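Local coordinates for protein molinate hydrolase (Gulosibacter molinativorax, PDB 4UB9) that hydrolyses the thiocarbamate herbicide molinate, probably by an amidohydrolase-type reaction that depends on a bound zinc ion, at residues 116-121 with 376-381. Sequence-based numbering, arbitrary orientation.
Sequences ARFEGN and CTDPDI
Arg117 and Asp378 mark the closest backbone approach, their CA atoms still 10.4 Å apart, so residues 116-121, on helix 111-118, and the start of helix 379-383 meet through side chains and a bridging water. The Arg117 chain runs outward with CG anti to the backbone N (chi1 -168°) and bends at chi3. Its NH2 forms a long salt bridge, 3.7 Å, with Asp380 OD2, the guanidinium and carboxylate planes standing 72° apart; Asp380 OD2 stands off the plane of the guanidinium, so charge attracts it but no N-H is aimed at it. Arg117 NE instead reaches a water at 2.6 Å in the guanidinium plane, and this water donates to Asp378 OD2 at 2.8 Å. In this TIM-barrel protein of the amidohydrolase family the contact lies away from the zinc site, at a subunit interface: Arg117 NH1 pairs with Glu119 of the second subunit. The same Asp378 OD2 sits at the edge of the Phe118 ring, 3.9 Å from CE2, while Arg117 CG lies over the rim of one ring face. Asp378 is also the N-cap of helix 379-383, its OD1 accepting from Asp380 N at 2.9 Å. In the same chain, Arg490 forms salt bridges with Asp378 OD2 and Asp380 OD2, and Tyr488 hydrogen-bonds Asp380 OD1. Replacing Asp378 by an alanine is likely to leave the helix start uncapped, the bridging water without this acceptor and Arg490 without one carboxylate mate.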
# COMPACT_ATOMS: atom_id res chain seq x y z
N ALA A 116 -21.79 2.81 4.01
CA ALA A 116 -21.98 3.48 5.28
C ALA A 116 -23.09 4.51 5.16
O ALA A 116 -23.92 4.69 6.05
CB ALA A 116 -20.70 4.12 5.75
N ARG A 117 -23.10 5.18 4.03
CA ARG A 117 -24.07 6.25 3.87
C ARG A 117 -25.47 5.71 3.89
O ARG A 117 -26.37 6.36 4.37
CB ARG A 117 -23.81 7.02 2.56
CG ARG A 117 -24.59 8.34 2.44
CD ARG A 117 -24.37 8.97 1.07
NE ARG A 117 -22.99 9.35 0.80
CZ ARG A 117 -22.42 10.46 1.25
NH1 ARG A 117 -23.09 11.31 2.00
NH2 ARG A 117 -21.13 10.71 0.96
N PHE A 118 -25.68 4.53 3.31
CA PHE A 118 -27.05 4.02 3.16
C PHE A 118 -27.46 2.91 4.10
O PHE A 118 -28.55 2.40 3.97
CB PHE A 118 -27.31 3.66 1.71
CG PHE A 118 -27.14 4.84 0.81
CD1 PHE A 118 -27.98 5.92 0.93
CD2 PHE A 118 -26.07 4.92 -0.05
CE1 PHE A 118 -27.81 7.06 0.15
CE2 PHE A 118 -25.88 6.06 -0.84
CZ PHE A 118 -26.76 7.13 -0.73
N GLU A 119 -26.61 2.57 5.07
CA GLU A 119 -26.93 1.54 6.05
C GLU A 119 -28.24 1.92 6.74
O GLU A 119 -28.40 3.04 7.14
CB GLU A 119 -25.85 1.33 7.13
CG GLU A 119 -26.10 0.05 7.93
CD GLU A 119 -24.91 -0.47 8.74
OE1 GLU A 119 -24.04 0.34 9.11
OE2 GLU A 119 -24.85 -1.69 9.00
N GLY A 120 -29.17 0.97 6.85
CA GLY A 120 -30.51 1.24 7.36
C GLY A 120 -31.54 1.31 6.23
O GLY A 120 -32.73 1.16 6.49
N ASN A 121 -31.08 1.57 5.01
CA ASN A 121 -31.97 1.78 3.87
C ASN A 121 -31.65 1.00 2.63
O ASN A 121 -32.01 1.40 1.51
CB ASN A 121 -31.95 3.26 3.48
CG ASN A 121 -32.70 4.13 4.44
OD1 ASN A 121 -32.11 5.03 5.04
ND2 ASN A 121 -33.95 3.82 4.68
N CYS A 376 -26.62 1.33 -10.07
CA CYS A 376 -26.88 2.75 -9.90
C CYS A 376 -25.73 3.34 -9.09
O CYS A 376 -25.71 3.34 -7.85
CB CYS A 376 -28.24 2.98 -9.27
SG CYS A 376 -28.49 4.72 -8.87
N THR A 377 -24.78 3.88 -9.82
CA THR A 377 -23.51 4.32 -9.27
C THR A 377 -23.62 5.62 -8.48
O THR A 377 -24.31 6.55 -8.87
CB THR A 377 -22.47 4.51 -10.39
OG1 THR A 377 -22.48 3.33 -11.19
CG2 THR A 377 -21.06 4.72 -9.82
N ASP A 378 -22.94 5.65 -7.35
CA ASP A 378 -23.01 6.82 -6.47
C ASP A 378 -22.56 8.07 -7.23
O ASP A 378 -21.50 8.06 -7.87
CB ASP A 378 -22.13 6.62 -5.24
CG ASP A 378 -22.39 7.65 -4.16
OD1 ASP A 378 -21.78 8.74 -4.24
OD2 ASP A 378 -23.16 7.37 -3.23
N PRO A 379 -23.31 9.16 -7.10
CA PRO A 379 -22.95 10.41 -7.83
C PRO A 379 -21.62 10.99 -7.47
O PRO A 379 -20.96 11.54 -8.33
CB PRO A 379 -24.05 11.37 -7.44
CG PRO A 379 -24.73 10.77 -6.26
CD PRO A 379 -24.57 9.29 -6.37
N ASP A 380 -21.16 10.79 -6.25
CA ASP A 380 -19.77 11.23 -5.93
C ASP A 380 -18.74 10.50 -6.77
O ASP A 380 -17.70 11.06 -7.14
CB ASP A 380 -19.41 11.07 -4.45
CG ASP A 380 -19.94 12.16 -3.59
OD1 ASP A 380 -20.14 13.30 -4.07
OD2 ASP A 380 -20.12 11.90 -2.39
N ILE A 381 -19.00 9.23 -7.06
CA ILE A 381 -18.08 8.42 -7.89
C ILE A 381 -18.21 8.76 -9.37
O ILE A 381 -17.22 8.82 -10.09
CB ILE A 381 -18.34 6.91 -7.69
CG1 ILE A 381 -17.95 6.49 -6.27
CG2 ILE A 381 -17.59 6.05 -8.71
CD1 ILE A 381 -16.46 6.31 -6.09
O HOH W 1 -21.75 7.69 -0.83